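Local coordinates for protein carbohydrate esterase family 2 (CE2) (Chaetomium olivicolor, PDB 4XVH) that probably removes acetyl groups from xylan or related polysaccharides, as an esterase domain of Rossmann-like fold joined to a beta-sandwich carbohydrate-binding domain, at residues Arg110-Ile115 / Leu147-Leu152; Pro205-Ile210 / Lys321-Ala326; Val78-Ser83 / Gly153-Val158; His290-Pro295 / Gly316-Lys321. One frame throughout, in Å; residues are numbered along the deposited sequence.

Contact 1. Residues Arg110-Ile115 / Leu147-Leu152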
loop_
_atom_site.group_PDB
_atom_site.type_symbol
_atom_site.label_atom_id
_atom_site.label_comp_id
_atom_site.label_asym_id
_atom_site.label_seq_id
_atom_site.Cartn_x
_atom_site.Cartn_y
_atom_site.Cartn_z
ATOM N N ARG A 110 12.571 -1.793 12.253
ATOM C CA ARG A 110 11.131 -1.565 12.378
ATOM C C ARG A 110 10.408 -1.971 11.099
ATOM O O ARG A 110 10.905 -1.710 10.011
ATOM C CB ARG A 110 10.829 -0.102 12.682
ATOM C CG ARG A 110 11.411 0.364 14.014
ATOM C CD ARG A 110 11.188 1.869 14.165
ATOM N NE ARG A 110 11.683 2.295 15.485
ATOM C CZ ARG A 110 11.751 3.567 15.868
ATOM N NH1 ARG A 110 11.317 4.524 15.038
ATOM N NH2 ARG A 110 12.230 3.866 17.086
ATOM N N GLN A 111 9.254 -2.612 11.231
ATOM C CA GLN A 111 8.559 -3.143 10.041
ATOM C C GLN A 111 7.062 -2.932 10.178
ATOM O O GLN A 111 6.487 -3.192 11.256
ATOM C CB GLN A 111 8.851 -4.661 9.859
ATOM C CG GLN A 111 10.354 -5.013 9.687
ATOM C CD GLN A 111 10.601 -6.532 9.614
ATOM O OE1 GLN A 111 9.844 -7.305 10.181
ATOM N NE2 GLN A 111 11.652 -6.952 8.897
ATOM N N ILE A 112 6.415 -2.525 9.090
ATOM C CA ILE A 112 4.991 -2.196 9.138
ATOM C C ILE A 112 4.232 -2.749 7.922
ATOM O O ILE A 112 4.642 -2.514 6.779
ATOM C CB ILE A 112 4.812 -0.648 9.192
ATOM C CG1 ILE A 112 5.456 -0.055 10.464
ATOM C CG2 ILE A 112 3.367 -0.261 9.097
ATOM C CD1 ILE A 112 5.313 1.488 10.542
ATOM N N ASP A 113 3.123 -3.442 8.157
ATOM C CA ASP A 113 2.209 -3.807 7.066
ATOM C C ASP A 113 1.127 -2.737 6.917
ATOM O O ASP A 113 0.591 -2.240 7.914
ATOM C CB ASP A 113 1.525 -5.150 7.324
ATOM C CG ASP A 113 2.356 -6.341 6.843
ATOM O OD1 ASP A 113 3.544 -6.138 6.514
ATOM O OD2 ASP A 113 1.831 -7.482 6.819
ATOM N N ILE A 114 0.784 -2.413 5.671
ATOM C CA ILE A 114 -0.314 -1.496 5.412
ATOM C C ILE A 114 -1.307 -2.157 4.472
ATOM O O ILE A 114 -0.965 -2.468 3.345
ATOM C CB ILE A 114 0.196 -0.206 4.788
ATOM C CG1 ILE A 114 1.474 0.253 5.537
ATOM C CG2 ILE A 114 -0.913 0.846 4.792
ATOM C CD1 ILE A 114 2.468 0.989 4.687
ATOM N N ILE A 115 -2.530 -2.386 4.939
ATOM C CA ILE A 115 -3.479 -3.205 4.186
ATOM C C ILE A 115 -4.703 -2.364 3.847
ATOM O O ILE A 115 -5.272 -1.755 4.749
ATOM C CB ILE A 115 -3.930 -4.431 4.994
ATOM C CG1 ILE A 115 -2.711 -5.258 5.455
ATOM C CG2 ILE A 115 -4.930 -5.270 4.160
ATOM C CD1 ILE A 115 -3.018 -6.227 6.637
ATOM N N LEU A 147 4.208 7.260 3.992
ATOM C CA LEU A 147 4.776 8.444 4.617
ATOM C C LEU A 147 4.941 8.242 6.158
ATOM O O LEU A 147 5.915 8.703 6.754
ATOM C CB LEU A 147 3.905 9.664 4.313
ATOM C CG LEU A 147 3.938 10.129 2.847
ATOM C CD1 LEU A 147 3.069 11.409 2.683
ATOM C CD2 LEU A 147 5.412 10.389 2.434
ATOM N N ALA A 148 3.992 7.545 6.773
ATOM C CA ALA A 148 4.098 7.187 8.188
ATOM C C ALA A 148 5.287 6.248 8.420
ATOM O O ALA A 148 6.039 6.440 9.365
ATOM C CB ALA A 148 2.786 6.521 8.689
ATOM N N ALA A 149 5.429 5.224 7.584
ATOM C CA ALA A 149 6.554 4.285 7.740
ATOM C C ALA A 149 7.885 5.033 7.546
ATOM O O ALA A 149 8.819 4.857 8.308
ATOM C CB ALA A 149 6.412 3.125 6.723
ATOM N N ASN A 150 7.964 5.877 6.521
ATOM C CA ASN A 150 9.152 6.715 6.336
ATOM C C ASN A 150 9.488 7.543 7.589
ATOM O O ASN A 150 10.640 7.641 7.990
ATOM C CB ASN A 150 8.968 7.691 5.178
ATOM C CG ASN A 150 8.901 7.009 3.792
ATOM O OD1 ASN A 150 9.248 5.825 3.605
ATOM N ND2 ASN A 150 8.465 7.788 2.803
ATOM N N ALA A 151 8.485 8.201 8.173
ATOM C CA ALA A 151 8.724 9.044 9.356
ATOM C C ALA A 151 9.248 8.204 10.542
ATOM O O ALA A 151 9.986 8.694 11.401
ATOM C CB ALA A 151 7.413 9.787 9.758
ATOM N N LEU A 152 8.842 6.941 10.589
ATOM C CA LEU A 152 9.253 6.062 11.698
ATOM C C LEU A 152 10.538 5.300 11.355
ATOM O O LEU A 152 11.012 4.492 12.146
ATOM C CB LEU A 152 8.142 5.068 12.018
ATOM C CG LEU A 152 6.843 5.772 12.466
ATOM C CD1 LEU A 152 5.744 4.754 12.572
ATOM C CD2 LEU A 152 7.095 6.485 13.797
#
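The C-terminal end of helix 144-151 rests against the start of a central sheet strand and the residue leading into it, with Arg110 gripping the backbone of Leu152 and Ile112 reaching between Leu152 and Ala149. The polar link is one hydrogen bond from Arg110 NH1 to Leu152 O, 2.9 Å long with an N-H...O angle of 148°. The donor is tilted 29° from the carbonyl plane, and the oxygen sits at the guanidinium edge, somewhat out of its plane. An extended chain carries the guanidinium past this carbonyl, and Arg110 CD also lies 3.3 Å from Leu152 O. Trp329 takes a cation-pi contact with the same arginine. Cutting this side chain back to an alanine would probably leave Leu152 O without its side-chain donor and Trp329 without the cation it faces.

Strand 111-116 is an inner strand of the parallel sheet of the SGNH hydrolase fold, and helix 144-151 ends in a Schellman motif at Gly153 before the chain enters the neighbouring strand 155-160. The apolar part of the contact fits this layering of helix on sheet. Ile112 is stretched by a chi2 of 179°, which brings CD1 to the helix: it lies 3.9 Å from Leu152 CD1, the two side chains crossing at about a right angle. The same Ile112 CD1 stands 4.1 Å from Ala149 CA and 4.3 Å from Ala149 CB, so the small alanine lets a methyl approach the helix backbone. The nearest alpha carbons here, Ile112 CA and Ala149 CA, are 6.8 Å apart. Towards strand 207-211, Ile112 also meets Ala207 and Val209.

Contact 2. Residues Pro205-Ile210 / Lys321-Ala326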
loop_
_atom_site.group_PDB
_atom_site.type_symbol
_atom_site.label_atom_id
_atom_site.label_comp_id
_atom_site.label_asym_id
_atom_site.label_seq_id
_atom_site.Cartn_x
_atom_site.Cartn_y
_atom_site.Cartn_z
ATOM N N PRO A 205 5.942 -7.796 11.274
ATOM C CA PRO A 205 5.561 -6.403 11.489
ATOM C C PRO A 205 5.352 -6.048 12.950
ATOM O O PRO A 205 4.676 -6.783 13.692
ATOM C CB PRO A 205 4.242 -6.276 10.732
ATOM C CG PRO A 205 4.304 -7.304 9.672
ATOM C CD PRO A 205 5.146 -8.444 10.206
ATOM N N ASP A 206 5.930 -4.920 13.341
ATOM C CA ASP A 206 5.664 -4.335 14.639
ATOM C C ASP A 206 4.273 -3.737 14.670
ATOM O O ASP A 206 3.613 -3.680 15.725
ATOM C CB ASP A 206 6.670 -3.240 14.951
ATOM C CG ASP A 206 8.080 -3.722 14.862
ATOM O OD1 ASP A 206 8.607 -4.158 15.900
ATOM O OD2 ASP A 206 8.673 -3.644 13.768
ATOM N N ALA A 207 3.845 -3.282 13.498
ATOM C CA ALA A 207 2.571 -2.610 13.364
ATOM C C ALA A 207 1.895 -3.075 12.090
ATOM O O ALA A 207 2.561 -3.269 11.069
ATOM C CB ALA A 207 2.765 -1.092 13.328
ATOM N N VAL A 208 0.573 -3.216 12.162
ATOM C CA VAL A 208 -0.255 -3.569 11.028
ATOM C C VAL A 208 -1.365 -2.545 10.926
ATOM O O VAL A 208 -2.152 -2.359 11.879
ATOM C CB VAL A 208 -0.856 -4.962 11.163
ATOM C CG1 VAL A 208 -1.902 -5.224 10.041
ATOM C CG2 VAL A 208 0.262 -6.018 11.139
ATOM N N VAL A 209 -1.390 -1.876 9.774
ATOM C CA VAL A 209 -2.322 -0.794 9.488
ATOM C C VAL A 209 -3.415 -1.305 8.561
ATOM O O VAL A 209 -3.119 -1.909 7.520
ATOM C CB VAL A 209 -1.623 0.406 8.824
ATOM C CG1 VAL A 209 -2.668 1.500 8.510
ATOM C CG2 VAL A 209 -0.495 0.944 9.743
ATOM N N ILE A 210 -4.668 -1.140 8.961
ATOM C CA ILE A 210 -5.750 -1.620 8.105
ATOM C C ILE A 210 -6.712 -0.491 7.805
ATOM O O ILE A 210 -7.261 0.097 8.727
ATOM C CB ILE A 210 -6.519 -2.781 8.752
ATOM C CG1 ILE A 210 -5.555 -3.944 9.040
ATOM C CG2 ILE A 210 -7.691 -3.197 7.838
ATOM C CD1 ILE A 210 -6.124 -5.009 9.923
ATOM N N LYS A 321 2.496 9.385 14.361
ATOM C CA LYS A 321 2.479 9.666 15.797
ATOM C C LYS A 321 1.724 8.574 16.584
ATOM O O LYS A 321 2.098 8.221 17.701
ATOM C CB LYS A 321 1.828 11.030 16.093
ATOM C CG LYS A 321 2.585 12.265 15.576
ATOM C CD LYS A 321 1.900 13.503 16.133
ATOM C CE LYS A 321 2.272 14.771 15.410
ATOM N NZ LYS A 321 1.267 15.863 15.767
ATOM N N ALA A 322 0.631 8.090 16.016
ATOM C CA ALA A 322 -0.194 7.094 16.704
ATOM C C ALA A 322 0.558 5.768 16.861
ATOM O O ALA A 322 0.432 5.103 17.879
ATOM C CB ALA A 322 -1.476 6.879 15.946
ATOM N N ILE A 323 1.288 5.361 15.825
ATOM C CA ILE A 323 2.062 4.137 15.880
ATOM C C ILE A 323 3.184 4.345 16.885
ATOM O O ILE A 323 3.429 3.479 17.764
ATOM C CB ILE A 323 2.642 3.759 14.487
ATOM C CG1 ILE A 323 1.495 3.432 13.508
ATOM C CG2 ILE A 323 3.646 2.625 14.626
ATOM C CD1 ILE A 323 1.937 3.145 12.047
ATOM N N ALA A 324 3.854 5.495 16.769
ATOM C CA ALA A 324 4.967 5.808 17.673
ATOM C C ALA A 324 4.490 5.755 19.116
ATOM O O ALA A 324 5.190 5.201 19.983
ATOM C CB ALA A 324 5.599 7.215 17.366
ATOM N N ALA A 325 3.326 6.351 19.386
ATOM C CA ALA A 325 2.823 6.417 20.770
ATOM C C ALA A 325 2.551 5.014 21.285
ATOM O O ALA A 325 2.883 4.664 22.425
ATOM C CB ALA A 325 1.558 7.244 20.840
ATOM N N ALA A 326 1.919 4.211 20.433
ATOM C CA ALA A 326 1.566 2.849 20.802
ATOM C C ALA A 326 2.797 1.990 21.058
ATOM O O ALA A 326 2.782 1.132 21.945
ATOM C CB ALA A 326 0.696 2.202 19.707
#
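Ile323 makes the whole contact from the helix side, each of its two branches meeting a different residue of strand 207-211. The CG2 branch faces the alanine: Ile323 CG2 lies 4.0 Å from Ala207 CB. The longer branch runs on to the valine two residues further along the strand, where Ile323 CD1 is also 4.0 Å from Val209 CG2, and these two side chains cross at about a right angle. The torsions explain the split. With chi1 at -65°, CG1 is anti to the carbonyl carbon while CG2 is anti to the backbone N, and a chi2 of 175° stretches CD1 away from the helix. Ala207 and Val209 alternate along the strand; the alanine CB points at the helix, while Val209 offers CG2 from a more lateral bond. The nearest alpha carbons, Ala207 CA and Ile323 CA, are 7.2 Å apart.

This buried patch is tight but small, 97 Å² in all, and has no hydrogen bond across it. Leu152 and Trp329 also pack on Ile323, while Phe252 and Leu254 of strand 250-254 flank Ala207 and Val209. The far side of the helix is quite different: Lys321 and Ala325 are exposed there and touch nothing of the strand. One buried apolar face towards the sheet and one solvent face outward is the pattern of an outer-layer helix in the three-layer alpha/beta/alpha sandwich of SGNH hydrolases.

Contact 3. Residues Val78-Ser83 / Gly153-Val158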
loop_
_atom_site.group_PDB
_atom_site.type_symbol
_atom_site.label_atom_id
_atom_site.label_comp_id
_atom_site.label_asym_id
_atom_site.label_seq_id
_atom_site.Cartn_x
_atom_site.Cartn_y
_atom_site.Cartn_z
ATOM N N VAL A 78 17.272 3.035 -5.159
ATOM C CA VAL A 78 16.017 2.488 -4.619
ATOM C C VAL A 78 14.929 2.612 -5.673
ATOM O O VAL A 78 14.652 3.712 -6.171
ATOM C CB VAL A 78 15.584 3.207 -3.329
ATOM C CG1 VAL A 78 14.203 2.697 -2.831
ATOM C CG2 VAL A 78 16.636 3.008 -2.250
ATOM N N LEU A 79 14.367 1.474 -6.055
ATOM C CA LEU A 79 13.237 1.408 -6.979
ATOM C C LEU A 79 11.976 1.001 -6.249
ATOM O O LEU A 79 11.970 -0.046 -5.576
ATOM C CB LEU A 79 13.514 0.373 -8.086
ATOM C CG LEU A 79 12.398 0.123 -9.109
ATOM C CD1 LEU A 79 12.375 1.283 -10.081
ATOM C CD2 LEU A 79 12.607 -1.193 -9.883
ATOM N N ARG A 80 10.901 1.764 -6.417
ATOM C CA ARG A 80 9.632 1.371 -5.835
ATOM C C ARG A 80 8.439 1.540 -6.767
ATOM O O ARG A 80 8.332 2.567 -7.446
ATOM C CB ARG A 80 9.396 2.156 -4.572
ATOM C CG ARG A 80 10.121 1.533 -3.382
ATOM C CD ARG A 80 9.749 2.287 -2.199
ATOM N NE ARG A 80 10.458 1.934 -0.967
ATOM C CZ ARG A 80 10.170 0.899 -0.181
ATOM N NH1 ARG A 80 9.258 0.009 -0.543
ATOM N NH2 ARG A 80 10.829 0.736 0.955
ATOM N N ARG A 81 7.579 0.543 -6.834
ATOM C CA ARG A 81 6.379 0.596 -7.615
ATOM C C ARG A 81 5.434 1.646 -7.069
ATOM O O ARG A 81 5.104 1.629 -5.943
ATOM C CB ARG A 81 5.638 -0.723 -7.547
ATOM C CG ARG A 81 5.562 -1.521 -8.805
ATOM C CD ARG A 81 5.038 -2.896 -8.511
ATOM N NE ARG A 81 3.649 -3.182 -8.760
ATOM C CZ ARG A 81 3.045 -3.082 -9.920
ATOM N NH1 ARG A 81 3.656 -2.554 -10.929
ATOM N NH2 ARG A 81 1.811 -3.441 -10.038
ATOM N N ARG A 82 4.933 2.477 -7.939
ATOM C CA ARG A 82 3.928 3.472 -7.573
ATOM C C ARG A 82 2.507 2.894 -7.663
ATOM O O ARG A 82 1.585 3.386 -6.996
ATOM C CB ARG A 82 4.009 4.680 -8.531
ATOM C CG ARG A 82 5.300 5.478 -8.454
ATOM C CD ARG A 82 5.533 6.252 -9.730
ATOM N NE ARG A 82 4.474 7.209 -10.051
ATOM C CZ ARG A 82 4.396 8.453 -9.551
ATOM N NH1 ARG A 82 5.316 8.916 -8.706
ATOM N NH2 ARG A 82 3.402 9.265 -9.930
ATOM N N SER A 83 2.336 1.898 -8.542
ATOM C CA SER A 83 1.020 1.465 -8.995
ATOM C C SER A 83 0.656 0.065 -8.524
ATOM O O SER A 83 1.392 -0.549 -7.736
ATOM C CB SER A 83 0.945 1.524 -10.537
ATOM O OG SER A 83 1.981 0.747 -11.121
ATOM N N GLY A 153 11.092 5.548 10.179
ATOM C CA GLY A 153 12.297 4.851 9.786
ATOM C C GLY A 153 12.035 3.350 9.606
ATOM O O GLY A 153 12.954 2.546 9.787
ATOM N N ALA A 154 10.803 2.976 9.244
ATOM C CA ALA A 154 10.458 1.558 9.134
ATOM C C ALA A 154 10.376 1.048 7.693
ATOM O O ALA A 154 9.926 1.764 6.807
ATOM C CB ALA A 154 9.127 1.274 9.822
ATOM N N ASP A 155 10.791 -0.205 7.484
ATOM C CA ASP A 155 10.462 -0.907 6.244
ATOM C C ASP A 155 8.955 -1.146 6.245
ATOM O O ASP A 155 8.303 -1.150 7.306
ATOM C CB ASP A 155 11.222 -2.250 6.134
ATOM C CG ASP A 155 12.512 -2.123 5.335
ATOM O OD1 ASP A 155 12.642 -1.161 4.551
ATOM O OD2 ASP A 155 13.406 -2.965 5.498
ATOM N N TYR A 156 8.378 -1.359 5.076
ATOM C CA TYR A 156 6.942 -1.575 5.054
ATOM C C TYR A 156 6.582 -2.564 3.939
ATOM O O TYR A 156 7.406 -2.883 3.060
ATOM C CB TYR A 156 6.179 -0.247 4.884
ATOM C CG TYR A 156 6.612 0.524 3.657
ATOM C CD1 TYR A 156 6.018 0.285 2.424
ATOM C CD2 TYR A 156 7.621 1.492 3.727
ATOM C CE1 TYR A 156 6.400 0.982 1.292
ATOM C CE2 TYR A 156 8.013 2.191 2.592
ATOM C CZ TYR A 156 7.384 1.931 1.385
ATOM O OH TYR A 156 7.740 2.601 0.244
ATOM N N SER A 157 5.363 -3.064 4.025
ATOM C CA SER A 157 4.770 -3.901 3.007
ATOM C C SER A 157 3.341 -3.437 2.804
ATOM O O SER A 157 2.544 -3.447 3.750
ATOM C CB SER A 157 4.785 -5.374 3.416
ATOM O OG SER A 157 4.177 -6.141 2.408
ATOM N N VAL A 158 3.048 -2.984 1.583
ATOM C CA VAL A 158 1.701 -2.578 1.216
ATOM C C VAL A 158 1.007 -3.749 0.532
ATOM O O VAL A 158 1.522 -4.300 -0.445
ATOM C CB VAL A 158 1.706 -1.366 0.254
ATOM C CG1 VAL A 158 0.282 -1.033 -0.204
ATOM C CG2 VAL A 158 2.338 -0.146 0.934
HETATM O O HOH W 1 10.385 -1.338 2.784
HETATM O O HOH W 2 7.835 -2.210 0.430
#
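Packing of flat groups comes first: the phenol end of Tyr156 lies over one face of the Arg80 guanidinium. Their planes are only 18° apart, and Tyr156 CZ stands 3.2 Å above the centre of the guanidinium plane. Arg80 runs extended from CG to NE (chi2 -175°, chi3 -174°), which carries its guanidinium across to the tyrosine. Tyr156 OH is 3.0 Å from Arg80 CZ, over that face; the angles to NE and NH1 are too poor for hydrogen bonds.

Water provides the polar links. One molecule accepts from Arg80 NH2 at 2.8 Å and from Tyr156 N, and donates to Asp155 OD1 at 2.9 Å. A second accepts from Arg80 NH1 and donates to Tyr156 O at 2.7 Å. Both lie in the guanidinium plane, at its edge.

As for charge, Arg80 NH2 and Asp155 OD1 are 4.5 Å apart, beyond a salt bridge; Asp155 instead pairs with Arg3, and Arg80 NH1 also bonds Gly19 O. With a leucine in its place, both waters would probably lose a donor that fixes them and the phenol end of Tyr156 its guanidinium neighbour.

Strand 73-81 belongs to the beta sandwich and strand 155-160 edges the hydrolase sheet, making this a hydrated interface between the two domains of a CE2 esterase.

Contact 4. Residues His290-Pro295 / Gly316-Lys321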
loop_
_atom_site.group_PDB
_atom_site.type_symbol
_atom_site.label_atom_id
_atom_site.label_comp_id
_atom_site.label_asym_id
_atom_site.label_seq_id
_atom_site.Cartn_x
_atom_site.Cartn_y
_atom_site.Cartn_z
ATOM N N HIS A 290 -5.891 -0.352 17.912
ATOM C CA HIS A 290 -5.965 1.092 18.072
ATOM C C HIS A 290 -6.791 1.694 16.965
ATOM O O HIS A 290 -6.546 1.391 15.783
ATOM C CB HIS A 290 -4.559 1.705 18.042
ATOM C CG HIS A 290 -3.601 1.051 18.984
ATOM N ND1 HIS A 290 -3.438 1.474 20.286
ATOM C CD2 HIS A 290 -2.769 -0.002 18.820
ATOM C CE1 HIS A 290 -2.554 0.696 20.892
ATOM N NE2 HIS A 290 -2.117 -0.194 20.014
ATOM N N PHE A 291 -7.720 2.585 17.323
ATOM C CA PHE A 291 -8.469 3.333 16.300
ATOM C C PHE A 291 -7.726 4.589 15.898
ATOM O O PHE A 291 -7.212 5.329 16.747
ATOM C CB PHE A 291 -9.878 3.713 16.800
ATOM C CG PHE A 291 -10.516 4.859 16.023
ATOM C CD1 PHE A 291 -10.983 4.668 14.737
ATOM C CD2 PHE A 291 -10.651 6.136 16.603
ATOM C CE1 PHE A 291 -11.569 5.742 14.018
ATOM C CE2 PHE A 291 -11.251 7.186 15.907
ATOM C CZ PHE A 291 -11.709 6.981 14.624
ATOM N N VAL A 292 -7.634 4.833 14.597
ATOM C CA VAL A 292 -6.948 6.028 14.136
ATOM C C VAL A 292 -7.932 6.772 13.224
ATOM O O VAL A 292 -8.391 6.237 12.214
ATOM C CB VAL A 292 -5.610 5.682 13.383
ATOM C CG1 VAL A 292 -4.984 6.960 12.787
ATOM C CG2 VAL A 292 -4.631 4.945 14.317
ATOM N N ASP A 293 -8.276 8.003 13.591
ATOM C CA ASP A 293 -9.249 8.771 12.818
ATOM C C ASP A 293 -8.634 9.374 11.570
ATOM O O ASP A 293 -7.485 9.786 11.591
ATOM C CB ASP A 293 -9.850 9.881 13.682
ATOM C CG ASP A 293 -10.960 10.607 12.995
ATOM O OD1 ASP A 293 -11.894 9.957 12.449
ATOM O OD2 ASP A 293 -10.901 11.851 13.005
ATOM N N TRP A 294 -9.406 9.399 10.485
ATOM C CA TRP A 294 -9.048 10.133 9.289
ATOM C C TRP A 294 -10.264 10.985 8.915
ATOM O O TRP A 294 -11.251 10.493 8.360
ATOM C CB TRP A 294 -8.637 9.187 8.143
ATOM C CG TRP A 294 -7.911 9.868 7.008
ATOM C CD1 TRP A 294 -7.841 11.213 6.763
ATOM C CD2 TRP A 294 -7.125 9.226 5.980
ATOM N NE1 TRP A 294 -7.052 11.451 5.637
ATOM C CE2 TRP A 294 -6.606 10.249 5.142
ATOM C CE3 TRP A 294 -6.809 7.884 5.694
ATOM C CZ2 TRP A 294 -5.783 9.978 4.027
ATOM C CZ3 TRP A 294 -5.991 7.608 4.586
ATOM C CH2 TRP A 294 -5.491 8.662 3.768
ATOM N N PRO A 295 -10.219 12.268 9.280
ATOM C CA PRO A 295 -11.365 13.149 9.036
ATOM C C PRO A 295 -11.715 13.173 7.545
ATOM O O PRO A 295 -10.824 13.120 6.690
ATOM C CB PRO A 295 -10.881 14.513 9.517
ATOM C CG PRO A 295 -9.767 14.233 10.452
ATOM C CD PRO A 295 -9.123 12.942 9.998
ATOM N N GLY A 316 -0.550 10.908 7.168
ATOM C CA GLY A 316 0.717 10.214 7.384
ATOM C C GLY A 316 1.312 10.645 8.714
ATOM O O GLY A 316 1.833 9.834 9.497
ATOM N N GLU A 317 1.226 11.939 8.986
ATOM C CA GLU A 317 1.723 12.476 10.267
ATOM C C GLU A 317 0.904 11.979 11.438
ATOM O O GLU A 317 1.443 11.594 12.479
ATOM C CB GLU A 317 1.689 14.007 10.265
ATOM C CG GLU A 317 3.018 14.613 9.965
ATOM C CD GLU A 317 4.103 14.207 10.992
ATOM O OE1 GLU A 317 3.971 14.502 12.217
ATOM O OE2 GLU A 317 5.093 13.579 10.551
ATOM N N VAL A 318 -0.414 12.011 11.284
ATOM C CA VAL A 318 -1.284 11.494 12.337
ATOM C C VAL A 318 -0.942 10.026 12.633
ATOM O O VAL A 318 -0.804 9.615 13.785
ATOM C CB VAL A 318 -2.768 11.604 11.941
ATOM C CG1 VAL A 318 -3.642 10.752 12.843
ATOM C CG2 VAL A 318 -3.214 13.082 11.957
ATOM N N LEU A 319 -0.811 9.230 11.580
ATOM C CA LEU A 319 -0.594 7.802 11.771
ATOM C C LEU A 319 0.800 7.520 12.320
ATOM O O LEU A 319 0.972 6.664 13.207
ATOM C CB LEU A 319 -0.830 7.061 10.450
ATOM C CG LEU A 319 -0.560 5.563 10.477
ATOM C CD1 LEU A 319 -1.461 4.866 11.518
ATOM C CD2 LEU A 319 -0.723 4.986 9.027
ATOM N N ALA A 320 1.800 8.249 11.833
ATOM C CA ALA A 320 3.136 8.078 12.382
ATOM C C ALA A 320 3.142 8.309 13.905
ATOM O O ALA A 320 3.733 7.521 14.667
ATOM C CB ALA A 320 4.120 9.018 11.698
ATOM N N LYS A 321 2.496 9.385 14.361
ATOM C CA LYS A 321 2.479 9.666 15.797
ATOM C C LYS A 321 1.724 8.574 16.584
ATOM O O LYS A 321 2.098 8.221 17.701
ATOM C CB LYS A 321 1.828 11.030 16.093
ATOM C CG LYS A 321 2.585 12.265 15.576
ATOM C CD LYS A 321 1.900 13.503 16.133
ATOM C CE LYS A 321 2.272 14.771 15.410
ATOM N NZ LYS A 321 1.267 15.863 15.767
#
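Val292 overlaps Val318 and Leu319 with its two methyls, one for each partner. It is the last residue of strand 289-292, an outermost strand of the parallel sheet in the SGNH hydrolase fold, and the contact sets that strand against helix 309-327. Val292 CG1 lies 4.0 Å from Val318 CG1, the two side chains running past one another in opposite senses. The other methyl, Val292 CG2, comes within 4.2 Å of Leu319 CD1. Leu319 leaves its alpha carbon pointing neither at nor away from the strand; chi1 near 177° and chi2 near 60° bring CD1 round to the valine. The closest pair of alpha carbons is Val292 CA and Leu319 CA, 7.0 Å apart.

The interface grades from inside to outside. Val292 and Leu319 are buried, the leucine also meeting Tyr144 and Ala148 of helix 144-151, and Phe252 and Leu254 of strand 250-254 pack beside the valine. Val318 is exposed, forming the outer margin of the patch. No hydrogen bond crosses between strand and helix. The polar anchoring runs instead to Asn255, just after strand 250-254: it receives the backbone N of Trp294 on OD1 and gives ND2 to Asp293 OD1, fixing the chain just after strand 289-292 ends. There the helix adds its last touch, Val318 CG1 lying 4.2 Å from the carbonyl oxygen Asp293 O.

Along the chain, contact 1 is nested within the loop closed by contact 3, and contact 4 within that closed by contact 2. All four reach the same five-stranded parallel sheet, of which strands 155-160, 111-116 and 207-211 are successive members and 289-292 the far edge. Helix 309-327 serves contacts 2 and 4, which share Lys321 and whose centres are 9 Å apart; helix 144-151 packs beside it in contact 1. Contact 3 joins edge strand 155-160 to strand 73-81 of the beta sandwich, its centre about 19 Å from that of contact 4. Ile114 N lies 2.8 Å from Ser157 O, a probable hydrogen bond between contacts 1 and 3, so the sheet links core packing to the domain interface.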